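Local coordinates for protein L-hydantoinase (Arthrobacter aurescens, PDB 1GKR) that catalyses the zinc-dependent hydrolytic ring opening of hydantoin derivatives, favouring aryl over alkyl substituents, with an enantioselectivity that depends on the substrate, at residues Met149-Val154 with Glu185-Ile190; Ala210-Phe215 with Ala285-Ser290; Gln266-Thr271 with Ile295-Gln300; Gly279-Val284 with Pro323-Val328. All coordinates share one frame; numbering follows the deposited sequence.

Overall arrangement
The four contacts lie in the amidohydrolase barrel that holds two zinc ions. Contacts 1, 3 and 4 are buried, though contact 4 has the exposed W325 at its margin; contact 2 is partly buried. Contacts 1 and 2 adjoin through a probable E185–Q212 hydrogen bond, and 2 and 3 through Y267 and the carbonyl of P286. Contacts 2 and 4 draw on consecutive pieces of one long loop, 279-284 and 285-290, whereas contact 3 joins two helices. A carboxylate holding a backbone amide marks contact 1, a sandwiched guanidinium contact 2, and indole rings contacts 3 and 4, over leucine and proline respectively.

Contact 1. Residues Met149-Val154 with Glu185-Ile190; sequences MMAASV and ENETII
The amide of A152 donates to OE1 of E187 across 2.8 Å, the one hydrogen bond that joins loop 149-154 to the beginning of helix 187-199. It is fairly straight, at 163°, and reaches the syn side of the carboxylate from somewhat outside its plane. E187 can deliver the acid because its CG lies anti to the backbone N (chi1 173°), which sends the chain out from the helix and over the loop. The CB of the same side chain rests against the loop backbone, 3.7 Å from M150 O, while the methyl of A152 lies against OE1. Deeper in, A151 CB meets E185 CB at 3.7 Å, methyl against methylene. An acid in the first turn of a helix would also be favoured by the helix dipole. N186 caps that turn, its OD1 accepting from I189 N at 3.1 Å, with the donor above the carbonyl plane. Beyond its CB, E185 turns from the loop toward the metal centre: OE1 is bonded to H183 NE2, and OE2 to the side-chain amides of Q212 and Q216. H183 is a ligand of the second zinc, and E185 is a second-shell residue that probably helps to position it. Loops of this kind, following the metal-binding lysine and histidine, belong to the two-zinc site of the TIM-barrel amidohydrolases.

Contact 2. Residues Ala210-Phe215 with Ala285-Ser290; sequences ASQPVF and APPVRS
V214 sets its CG1 methyl on the guanidinium of R289, 3.7 Å above the centre of one face. On the opposite face P287 CD, from the arginine's own segment, sits toward the rim, so that the group is sandwiched. Bends at chi2 (65°) and chi3 fold the arginine back so that this sandwich can form. V214 presents CG1 rather than CG2 because CG1 stands anti to the carbonyl carbon.

Apolar contact proper is made where Q212 and P287 cross at about a right angle, with Q212 CB 3.8 Å from P287 CG. In the amidohydrolase barrel the contact joins the junction of helices 205-211 and 214-231 to the loop that leads into helix 291-303, close to zinc ligand H183; a cis peptide bond precedes P286 in that loop. The polar end of Q212, held by E185, passes A285, with NE2 4.1 Å from A285 CB.

Among the polar links, R289 NH2 points at Q212 O near the guanidinium plane, although the modelled separation is too short to be trusted in detail. The group has firmer partners in salt bridges from NE to E209 and from NH1 to E217, and NH1 also bonds S241 OG.

Contact 3. Residues Gln266-Thr271 with Ile295-Gln300; sequences QYLNIT and IRLWEQ
L268 lies over one face of the W298 indole, where two elements of the TIM barrel meet: short helix 265-268, which follows strand 259-263, and the longer helix 291-303. The leucine CD2 approaches the five-membered ring almost exactly along its normal, 4.2 Å from the centroid and 2° off axis, a CH-pi contact. Its CB lies over the same face but nearer the rim, 3.9 Å from W298 CZ2. CD2 also meets L297 CB at 3.8 Å, roughly at right angles to its approach to the ring, and so touches two consecutive residues of the long helix. L268 reaches this place with CG anti to its carbonyl carbon (chi1 -66°). L297 sends its own CD2 toward Y267 O, while the phenol of Y267 leads off to P286 O beside zinc ligand H239. N269 stands across the indole rather than over it: the amide and ring planes are 80° apart, and OD1 lies at the ring edge 3.8 Å from W298 CZ2, with ND2 bonded to P265 O. Elsewhere the indole makes a cation-pi contact with R354, and M345 of helix 341-350 packs nearby. The indole N-H is used as well, W298 NE1 donating to L268 O at 2.9 Å along a bent path, with the acceptor tilted from the ring plane.

Contact 4. Residues Gly279-Val284 with Pro323-Val328; sequences GPYMKV and PGWKDV
W325 lays its indole over P280; from its CB, the chain turns to put CG anti to the carbonyl carbon (chi1 -70°), carrying the ring from 323-328 across to 279-284. CD2 comes first, 3.7 Å from P280 CD, and CE3 lies almost as near the same carbon. The proline methylene sits over the middle of the six-membered ring, 11° from its normal, a CH-pi contact, and the two side chains cross at about a right angle. NE1 lies 4.0 Å from Y281 CE2 and is hydrogen-bonded to E322 OE1, the oxygen that also binds the hydroxyl of Y281. CZ2 meets CD2 and CE2 of Y281, and at the far end CZ3 rests 3.7 Å from G279 CA. In the barrel both segments are loops beyond strands 259-263 and 313-314, well back from the two-zinc site, the side chain of K283 being about 12 Å from a bound zinc ion. G279, with positive phi, leads out of helix 275-278 into the 3-10 turn 280-282, where M282 N bonds G279 O. On the proline's side of the indole, P280 CB packs on G324 CA at 3.9 Å. K283 runs fully extended past V328 and donates from NZ to V328 O at 3.0 Å, approaching from above the carbonyl plane. The ammonium also bonds A331 O and makes a cation-pi contact with Y208.

Contact 1. Residues Met149-Val154 with Glu185-Ile190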
loop_
_atom_site.group_PDB
_atom_site.type_symbol
_atom_site.label_atom_id
_atom_site.label_comp_id
_atom_site.label_asym_id
_atom_site.label_seq_id
_atom_site.Cartn_x
_atom_site.Cartn_y
_atom_site.Cartn_z
ATOM N N MET A 149 20.914 14.026 -15.823
ATOM C CA MET A 149 20.696 14.639 -14.527
ATOM C C MET A 149 19.371 15.360 -14.485
ATOM O O MET A 149 18.957 15.981 -15.473
ATOM C CB MET A 149 21.823 15.607 -14.203
ATOM C CG MET A 149 23.189 14.993 -14.371
ATOM S SD MET A 149 24.392 15.844 -13.340
ATOM C CE MET A 149 25.000 17.038 -14.483
ATOM N N MET A 150 18.701 15.265 -13.343
ATOM C CA MET A 150 17.420 15.923 -13.165
ATOM C C MET A 150 17.660 17.245 -12.463
ATOM O O MET A 150 16.774 18.090 -12.395
ATOM C CB MET A 150 16.471 15.034 -12.353
ATOM C CG MET A 150 16.076 13.758 -13.092
ATOM S SD MET A 150 15.072 12.603 -12.139
ATOM C CE MET A 150 13.572 13.553 -11.944
ATOM N N ALA A 151 18.874 17.405 -11.948
ATOM C CA ALA A 151 19.307 18.621 -11.266
ATOM C C ALA A 151 20.776 18.746 -11.658
ATOM O O ALA A 151 21.564 17.818 -11.443
ATOM C CB ALA A 151 19.157 18.475 -9.772
ATOM N N ALA A 152 21.134 19.883 -12.258
ATOM C CA ALA A 152 22.496 20.110 -12.744
ATOM C C ALA A 152 23.479 20.269 -11.622
ATOM O O ALA A 152 23.137 20.110 -10.459
ATOM C CB ALA A 152 22.545 21.337 -13.657
ATOM N N SER A 153 24.717 20.564 -11.991
ATOM C CA SER A 153 25.782 20.778 -11.015
ATOM C C SER A 153 26.872 21.588 -11.712
ATOM O O SER A 153 27.563 22.402 -11.084
ATOM C CB SER A 153 26.348 19.439 -10.515
ATOM O OG SER A 153 27.280 19.633 -9.455
ATOM N N VAL A 154 27.004 21.353 -13.017
ATOM C CA VAL A 154 27.984 22.049 -13.841
ATOM C C VAL A 154 27.278 22.570 -15.083
ATOM O O VAL A 154 27.494 22.069 -16.184
ATOM C CB VAL A 154 29.133 21.111 -14.273
ATOM C CG1 VAL A 154 29.984 20.725 -13.061
ATOM C CG2 VAL A 154 28.561 19.866 -14.937
ATOM N N GLU A 185 17.139 14.739 -8.200
ATOM C CA GLU A 185 16.824 15.829 -7.281
ATOM C C GLU A 185 15.946 16.789 -8.051
ATOM O O GLU A 185 15.869 16.713 -9.270
ATOM C CB GLU A 185 18.076 16.540 -6.782
ATOM C CG GLU A 185 18.863 15.716 -5.785
ATOM C CD GLU A 185 19.861 16.539 -5.020
ATOM O OE1 GLU A 185 20.992 16.741 -5.521
ATOM O OE2 GLU A 185 19.493 16.996 -3.919
ATOM N N ASN A 186 15.256 17.676 -7.352
ATOM C CA ASN A 186 14.405 18.627 -8.045
ATOM C C ASN A 186 15.145 19.961 -8.155
ATOM O O ASN A 186 15.260 20.714 -7.187
ATOM C CB ASN A 186 13.086 18.810 -7.306
ATOM C CG ASN A 186 12.084 19.562 -8.130
ATOM O OD1 ASN A 186 12.354 20.674 -8.580
ATOM N ND2 ASN A 186 10.925 18.961 -8.355
ATOM N N GLU A 187 15.655 20.232 -9.350
ATOM C CA GLU A 187 16.420 21.444 -9.619
ATOM C C GLU A 187 15.753 22.732 -9.169
ATOM O O GLU A 187 16.327 23.540 -8.447
ATOM C CB GLU A 187 16.712 21.531 -11.111
ATOM C CG GLU A 187 17.345 22.823 -11.527
ATOM C CD GLU A 187 18.414 22.618 -12.575
ATOM O OE1 GLU A 187 19.512 22.121 -12.220
ATOM O OE2 GLU A 187 18.151 22.944 -13.758
ATOM N N THR A 188 14.524 22.898 -9.613
ATOM C CA THR A 188 13.729 24.072 -9.337
ATOM C C THR A 188 13.395 24.351 -7.882
ATOM O O THR A 188 13.323 25.507 -7.477
ATOM C CB THR A 188 12.465 23.983 -10.171
ATOM O OG1 THR A 188 12.637 24.772 -11.343
ATOM C CG2 THR A 188 11.290 24.440 -9.429
ATOM N N ILE A 189 13.175 23.298 -7.104
ATOM C CA ILE A 189 12.856 23.454 -5.690
ATOM C C ILE A 189 14.125 23.807 -4.943
ATOM O O ILE A 189 14.111 24.630 -4.031
ATOM C CB ILE A 189 12.248 22.165 -5.114
ATOM C CG1 ILE A 189 10.800 22.036 -5.601
ATOM C CG2 ILE A 189 12.327 22.171 -3.583
ATOM C CD1 ILE A 189 10.191 20.682 -5.355
ATOM N N ILE A 190 15.232 23.193 -5.341
ATOM C CA ILE A 190 16.499 23.487 -4.705
ATOM C C ILE A 190 16.797 24.971 -4.874
ATOM O O ILE A 190 17.198 25.635 -3.922
ATOM C CB ILE A 190 17.627 22.655 -5.303
ATOM C CG1 ILE A 190 17.425 21.195 -4.916
ATOM C CG2 ILE A 190 18.962 23.136 -4.784
ATOM C CD1 ILE A 190 18.458 20.258 -5.480
#

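Contact 2. Residues Ala210-Phe215 with Ala285-Ser290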
loop_
_atom_site.group_PDB
_atom_site.type_symbol
_atom_site.label_atom_id
_atom_site.label_comp_id
_atom_site.label_asym_id
_atom_site.label_seq_id
_atom_site.Cartn_x
_atom_site.Cartn_y
_atom_site.Cartn_z
ATOM N N ALA A 210 19.604 21.686 4.298
ATOM C CA ALA A 210 18.217 22.129 4.267
ATOM C C ALA A 210 17.784 22.652 2.913
ATOM O O ALA A 210 16.596 22.631 2.607
ATOM C CB ALA A 210 17.985 23.187 5.309
ATOM N N SER A 211 18.736 23.125 2.110
ATOM C CA SER A 211 18.406 23.662 0.789
ATOM C C SER A 211 18.108 22.554 -0.229
ATOM O O SER A 211 17.546 22.812 -1.295
ATOM C CB SER A 211 19.532 24.580 0.277
ATOM O OG SER A 211 20.712 23.863 -0.033
ATOM N N GLN A 212 18.485 21.325 0.103
ATOM C CA GLN A 212 18.233 20.179 -0.765
ATOM C C GLN A 212 17.723 19.059 0.128
ATOM O O GLN A 212 18.328 18.004 0.209
ATOM C CB GLN A 212 19.522 19.749 -1.463
ATOM C CG GLN A 212 20.220 20.888 -2.200
ATOM C CD GLN A 212 21.385 20.432 -3.075
ATOM O OE1 GLN A 212 22.210 21.244 -3.489
ATOM N NE2 GLN A 212 21.449 19.139 -3.367
ATOM N N PRO A 213 16.591 19.288 0.813
ATOM C CA PRO A 213 15.955 18.332 1.730
ATOM C C PRO A 213 15.564 16.999 1.117
ATOM O O PRO A 213 15.543 16.857 -0.106
ATOM C CB PRO A 213 14.749 19.111 2.261
ATOM C CG PRO A 213 14.401 19.997 1.127
ATOM C CD PRO A 213 15.746 20.485 0.650
ATOM N N VAL A 214 15.243 16.024 1.965
ATOM C CA VAL A 214 14.878 14.711 1.460
ATOM C C VAL A 214 13.588 14.730 0.654
ATOM O O VAL A 214 13.471 14.011 -0.340
ATOM C CB VAL A 214 14.724 13.645 2.590
ATOM C CG1 VAL A 214 15.888 13.708 3.536
ATOM C CG2 VAL A 214 13.453 13.850 3.324
ATOM N N PHE A 215 12.628 15.563 1.049
ATOM C CA PHE A 215 11.363 15.568 0.335
ATOM C C PHE A 215 11.533 15.870 -1.147
ATOM O O PHE A 215 10.793 15.334 -1.974
ATOM C CB PHE A 215 10.360 16.505 1.018
ATOM C CG PHE A 215 10.336 17.894 0.476
ATOM C CD1 PHE A 215 9.697 18.174 -0.730
ATOM C CD2 PHE A 215 10.913 18.938 1.187
ATOM C CE1 PHE A 215 9.628 19.474 -1.223
ATOM C CE2 PHE A 215 10.854 20.251 0.706
ATOM C CZ PHE A 215 10.211 20.519 -0.500
ATOM N N ALA A 285 26.339 16.000 -3.216
ATOM C CA ALA A 285 24.930 16.099 -3.629
ATOM C C ALA A 285 24.448 14.790 -4.189
ATOM O O ALA A 285 25.050 14.265 -5.130
ATOM C CB ALA A 285 24.755 17.161 -4.668
ATOM N N PRO A 286 23.352 14.246 -3.634
ATOM C CA PRO A 286 22.538 14.766 -2.527
ATOM C C PRO A 286 23.331 14.869 -1.235
ATOM O O PRO A 286 24.326 14.172 -1.049
ATOM C CB PRO A 286 21.429 13.731 -2.379
ATOM C CG PRO A 286 21.419 13.033 -3.660
ATOM C CD PRO A 286 22.860 12.930 -4.039
ATOM N N PRO A 287 22.868 15.713 -0.304
ATOM C CA PRO A 287 23.520 15.925 0.991
ATOM C C PRO A 287 23.556 14.672 1.857
ATOM O O PRO A 287 22.703 13.782 1.728
ATOM C CB PRO A 287 22.659 17.005 1.639
ATOM C CG PRO A 287 22.015 17.697 0.485
ATOM C CD PRO A 287 21.672 16.563 -0.425
ATOM N N VAL A 288 24.553 14.603 2.734
ATOM C CA VAL A 288 24.653 13.495 3.668
ATOM C C VAL A 288 23.511 13.778 4.629
ATOM O O VAL A 288 23.234 14.935 4.948
ATOM C CB VAL A 288 25.976 13.522 4.419
ATOM C CG1 VAL A 288 25.954 12.528 5.555
ATOM C CG2 VAL A 288 27.095 13.187 3.465
ATOM N N ARG A 289 22.831 12.735 5.076
ATOM C CA ARG A 289 21.697 12.921 5.961
ATOM C C ARG A 289 21.961 12.726 7.457
ATOM O O ARG A 289 23.099 12.548 7.890
ATOM C CB ARG A 289 20.562 12.019 5.496
ATOM C CG ARG A 289 19.536 12.721 4.620
ATOM C CD ARG A 289 20.038 13.230 3.279
ATOM N NE ARG A 289 19.478 14.561 3.038
ATOM C CZ ARG A 289 18.988 14.999 1.880
ATOM N NH1 ARG A 289 18.967 14.224 0.809
ATOM N NH2 ARG A 289 18.521 16.234 1.792
ATOM N N SER A 290 20.891 12.753 8.243
ATOM C CA SER A 290 20.985 12.625 9.701
ATOM C C SER A 290 21.421 11.274 10.259
ATOM O O SER A 290 21.297 10.233 9.603
ATOM C CB SER A 290 19.648 12.982 10.347
ATOM O OG SER A 290 18.813 11.841 10.403
#

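Contact 3. Residues Gln266-Thr271 with Ile295-Gln300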
loop_
_atom_site.group_PDB
_atom_site.type_symbol
_atom_site.label_atom_id
_atom_site.label_comp_id
_atom_site.label_asym_id
_atom_site.label_seq_id
_atom_site.Cartn_x
_atom_site.Cartn_y
_atom_site.Cartn_z
ATOM N N GLN A 266 29.976 7.235 1.393
ATOM C CA GLN A 266 29.878 8.587 1.965
ATOM C C GLN A 266 28.603 8.749 2.774
ATOM O O GLN A 266 28.572 9.484 3.759
ATOM C CB GLN A 266 29.837 9.676 0.889
ATOM C CG GLN A 266 30.422 9.286 -0.415
ATOM C CD GLN A 266 29.443 8.551 -1.280
ATOM O OE1 GLN A 266 28.767 9.147 -2.111
ATOM N NE2 GLN A 266 29.353 7.244 -1.083
ATOM N N TYR A 267 27.542 8.088 2.330
ATOM C CA TYR A 267 26.261 8.195 2.998
ATOM C C TYR A 267 26.137 7.245 4.169
ATOM O O TYR A 267 25.367 7.503 5.092
ATOM C CB TYR A 267 25.140 7.951 1.993
ATOM C CG TYR A 267 25.107 8.996 0.916
ATOM C CD1 TYR A 267 24.752 10.312 1.211
ATOM C CD2 TYR A 267 25.479 8.687 -0.393
ATOM C CE1 TYR A 267 24.768 11.299 0.231
ATOM C CE2 TYR A 267 25.502 9.666 -1.386
ATOM C CZ TYR A 267 25.145 10.969 -1.067
ATOM O OH TYR A 267 25.170 11.946 -2.039
ATOM N N LEU A 268 26.893 6.152 4.137
ATOM C CA LEU A 268 26.845 5.172 5.220
ATOM C C LEU A 268 27.820 5.487 6.351
ATOM O O LEU A 268 27.502 5.272 7.519
ATOM C CB LEU A 268 27.139 3.768 4.683
ATOM C CG LEU A 268 26.092 3.194 3.728
ATOM C CD1 LEU A 268 26.590 1.908 3.120
ATOM C CD2 LEU A 268 24.817 2.951 4.476
ATOM N N ASN A 269 28.991 6.017 5.999
ATOM C CA ASN A 269 30.029 6.324 6.977
ATOM C C ASN A 269 30.154 7.767 7.439
ATOM O O ASN A 269 31.107 8.105 8.140
ATOM C CB ASN A 269 31.372 5.851 6.437
ATOM C CG ASN A 269 31.384 4.369 6.177
ATOM O OD1 ASN A 269 31.462 3.568 7.107
ATOM N ND2 ASN A 269 31.280 3.984 4.908
ATOM N N ILE A 270 29.217 8.625 7.048
ATOM C CA ILE A 270 29.262 10.020 7.474
ATOM C C ILE A 270 27.863 10.448 7.850
ATOM O O ILE A 270 26.879 9.980 7.281
ATOM C CB ILE A 270 29.775 10.950 6.377
ATOM C CG1 ILE A 270 31.128 10.468 5.878
ATOM C CG2 ILE A 270 29.944 12.349 6.927
ATOM C CD1 ILE A 270 31.624 11.257 4.707
ATOM N N THR A 271 27.781 11.359 8.805
ATOM C CA THR A 271 26.503 11.829 9.304
ATOM C C THR A 271 26.498 13.327 9.396
ATOM O O THR A 271 27.558 13.945 9.402
ATOM C CB THR A 271 26.270 11.227 10.685
ATOM O OG1 THR A 271 25.613 9.971 10.523
ATOM C CG2 THR A 271 25.468 12.128 11.560
ATOM N N ILE A 295 21.202 5.061 10.642
ATOM C CA ILE A 295 20.945 3.737 11.206
ATOM C C ILE A 295 20.103 2.905 10.242
ATOM O O ILE A 295 20.454 1.772 9.925
ATOM C CB ILE A 295 20.197 3.844 12.547
ATOM C CG1 ILE A 295 21.114 4.465 13.596
ATOM C CG2 ILE A 295 19.753 2.483 13.011
ATOM C CD1 ILE A 295 20.356 5.055 14.740
ATOM N N ARG A 296 18.992 3.476 9.783
ATOM C CA ARG A 296 18.098 2.804 8.847
ATOM C C ARG A 296 18.861 2.324 7.623
ATOM O O ARG A 296 18.737 1.175 7.207
ATOM C CB ARG A 296 17.007 3.763 8.394
ATOM C CG ARG A 296 15.902 3.998 9.389
ATOM C CD ARG A 296 14.713 3.111 9.054
ATOM N NE ARG A 296 13.989 3.527 7.848
ATOM C CZ ARG A 296 13.522 4.760 7.638
ATOM N NH1 ARG A 296 13.710 5.717 8.547
ATOM N NH2 ARG A 296 12.846 5.034 6.529
ATOM N N LEU A 297 19.640 3.224 7.042
ATOM C CA LEU A 297 20.430 2.921 5.860
ATOM C C LEU A 297 21.243 1.650 6.045
ATOM O O LEU A 297 21.248 0.773 5.169
ATOM C CB LEU A 297 21.366 4.086 5.565
ATOM C CG LEU A 297 21.241 4.830 4.237
ATOM C CD1 LEU A 297 19.796 5.058 3.862
ATOM C CD2 LEU A 297 21.976 6.155 4.377
ATOM N N TRP A 298 21.927 1.546 7.183
ATOM C CA TRP A 298 22.748 0.372 7.459
ATOM C C TRP A 298 21.942 -0.918 7.541
ATOM O O TRP A 298 22.438 -1.986 7.173
ATOM C CB TRP A 298 23.546 0.556 8.737
ATOM C CG TRP A 298 24.844 1.272 8.535
ATOM C CD1 TRP A 298 25.134 2.577 8.860
ATOM C CD2 TRP A 298 26.058 0.709 8.031
ATOM N NE1 TRP A 298 26.453 2.850 8.600
ATOM C CE2 TRP A 298 27.047 1.726 8.090
ATOM C CE3 TRP A 298 26.410 -0.556 7.538
ATOM C CZ2 TRP A 298 28.368 1.516 7.676
ATOM C CZ3 TRP A 298 27.722 -0.771 7.124
ATOM C CH2 TRP A 298 28.688 0.264 7.197
ATOM N N GLU A 299 20.710 -0.827 8.030
ATOM C CA GLU A 299 19.856 -2.005 8.110
ATOM C C GLU A 299 19.450 -2.404 6.697
ATOM O O GLU A 299 19.521 -3.566 6.307
ATOM C CB GLU A 299 18.602 -1.703 8.912
ATOM C CG GLU A 299 18.798 -1.669 10.406
ATOM C CD GLU A 299 17.525 -1.265 11.132
ATOM O OE1 GLU A 299 16.441 -1.779 10.757
ATOM O OE2 GLU A 299 17.611 -0.441 12.075
ATOM N N GLN A 300 19.028 -1.418 5.924
ATOM C CA GLN A 300 18.609 -1.671 4.562
ATOM C C GLN A 300 19.728 -2.311 3.754
ATOM O O GLN A 300 19.479 -3.168 2.904
ATOM C CB GLN A 300 18.166 -0.362 3.918
ATOM C CG GLN A 300 17.085 0.342 4.705
ATOM C CD GLN A 300 16.595 1.579 4.010
ATOM O OE1 GLN A 300 17.388 2.445 3.632
ATOM N NE2 GLN A 300 15.285 1.684 3.841
#

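Contact 4. Residues Gly279-Val284 with Pro323-Val328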
loop_
_atom_site.group_PDB
_atom_site.type_symbol
_atom_site.label_atom_id
_atom_site.label_comp_id
_atom_site.label_asym_id
_atom_site.label_seq_id
_atom_site.Cartn_x
_atom_site.Cartn_y
_atom_site.Cartn_z
ATOM N N GLY A 279 33.223 19.877 7.721
ATOM C CA GLY A 279 32.841 20.994 6.879
ATOM C C GLY A 279 32.615 20.697 5.408
ATOM O O GLY A 279 32.034 19.675 5.049
ATOM N N PRO A 280 33.101 21.579 4.525
ATOM C CA PRO A 280 32.961 21.462 3.069
ATOM C C PRO A 280 33.484 20.190 2.431
ATOM O O PRO A 280 33.117 19.865 1.314
ATOM C CB PRO A 280 33.679 22.710 2.554
ATOM C CG PRO A 280 34.770 22.909 3.570
ATOM C CD PRO A 280 34.059 22.646 4.884
ATOM N N TYR A 281 34.334 19.462 3.135
ATOM C CA TYR A 281 34.893 18.237 2.573
ATOM C C TYR A 281 33.895 17.099 2.603
ATOM O O TYR A 281 34.164 15.991 2.156
ATOM C CB TYR A 281 36.172 17.872 3.329
ATOM C CG TYR A 281 37.270 18.847 3.005
ATOM C CD1 TYR A 281 37.827 18.884 1.723
ATOM C CD2 TYR A 281 37.683 19.806 3.936
ATOM C CE1 TYR A 281 38.754 19.853 1.369
ATOM C CE2 TYR A 281 38.612 20.784 3.594
ATOM C CZ TYR A 281 39.141 20.802 2.308
ATOM O OH TYR A 281 40.043 21.773 1.943
ATOM N N MET A 282 32.721 17.413 3.112
ATOM C CA MET A 282 31.639 16.465 3.253
ATOM C C MET A 282 30.469 16.973 2.423
ATOM O O MET A 282 29.416 16.345 2.359
ATOM C CB MET A 282 31.261 16.413 4.722
ATOM C CG MET A 282 30.056 15.612 5.040
ATOM S SD MET A 282 29.403 16.138 6.622
ATOM C CE MET A 282 30.867 16.430 7.458
ATOM N N LYS A 283 30.653 18.129 1.792
ATOM C CA LYS A 283 29.591 18.695 0.976
ATOM C C LYS A 283 29.487 17.919 -0.314
ATOM O O LYS A 283 30.364 18.006 -1.176
ATOM C CB LYS A 283 29.856 20.155 0.651
ATOM C CG LYS A 283 28.699 20.781 -0.080
ATOM C CD LYS A 283 28.959 22.227 -0.397
ATOM C CE LYS A 283 27.866 22.788 -1.272
ATOM N NZ LYS A 283 28.194 24.165 -1.685
ATOM N N VAL A 284 28.403 17.169 -0.450
ATOM C CA VAL A 284 28.201 16.361 -1.634
ATOM C C VAL A 284 26.718 16.474 -2.033
ATOM O O VAL A 284 25.918 17.029 -1.279
ATOM C CB VAL A 284 28.640 14.915 -1.300
ATOM C CG1 VAL A 284 27.544 14.197 -0.587
ATOM C CG2 VAL A 284 29.103 14.197 -2.547
ATOM N N PRO A 323 37.150 27.650 0.908
ATOM C CA PRO A 323 36.317 28.819 1.211
ATOM C C PRO A 323 34.974 28.419 1.809
ATOM O O PRO A 323 34.219 29.261 2.289
ATOM C CB PRO A 323 36.165 29.508 -0.148
ATOM C CG PRO A 323 36.444 28.420 -1.142
ATOM C CD PRO A 323 37.565 27.648 -0.501
ATOM N N GLY A 324 34.691 27.123 1.785
ATOM C CA GLY A 324 33.439 26.613 2.314
ATOM C C GLY A 324 33.325 26.695 3.823
ATOM O O GLY A 324 32.217 26.694 4.361
ATOM N N TRP A 325 34.459 26.763 4.512
ATOM C CA TRP A 325 34.452 26.847 5.968
ATOM C C TRP A 325 33.696 28.066 6.477
ATOM O O TRP A 325 33.003 27.992 7.491
ATOM C CB TRP A 325 35.873 26.908 6.513
ATOM C CG TRP A 325 36.628 25.637 6.383
ATOM C CD1 TRP A 325 37.665 25.389 5.536
ATOM C CD2 TRP A 325 36.415 24.428 7.126
ATOM N NE1 TRP A 325 38.116 24.097 5.703
ATOM C CE2 TRP A 325 37.366 23.486 6.671
ATOM C CE3 TRP A 325 35.513 24.048 8.127
ATOM C CZ2 TRP A 325 37.440 22.187 7.182
ATOM C CZ3 TRP A 325 35.586 22.747 8.638
ATOM C CH2 TRP A 325 36.544 21.837 8.161
ATOM N N LYS A 326 33.826 29.182 5.767
ATOM C CA LYS A 326 33.175 30.423 6.176
ATOM C C LYS A 326 31.847 30.665 5.463
ATOM O O LYS A 326 30.912 31.220 6.041
ATOM C CB LYS A 326 34.120 31.603 5.923
ATOM C CG LYS A 326 35.532 31.408 6.479
ATOM C CD LYS A 326 36.505 32.436 5.903
ATOM C CE LYS A 326 37.957 32.072 6.221
ATOM N NZ LYS A 326 38.949 32.983 5.554
ATOM N N ASP A 327 31.773 30.260 4.202
ATOM C CA ASP A 327 30.554 30.425 3.416
ATOM C C ASP A 327 30.372 29.159 2.577
ATOM O O ASP A 327 31.045 28.973 1.555
ATOM C CB ASP A 327 30.667 31.658 2.516
ATOM C CG ASP A 327 29.436 31.867 1.655
ATOM O OD1 ASP A 327 29.114 30.954 0.872
ATOM O OD2 ASP A 327 28.791 32.936 1.753
ATOM N N VAL A 328 29.459 28.297 3.028
ATOM C CA VAL A 328 29.168 27.017 2.385
ATOM C C VAL A 328 28.838 27.097 0.890
ATOM O O VAL A 328 29.269 26.252 0.108
ATOM C CB VAL A 328 28.002 26.295 3.122
ATOM C CG1 VAL A 328 26.640 26.782 2.600
ATOM C CG2 VAL A 328 28.144 24.807 2.965
#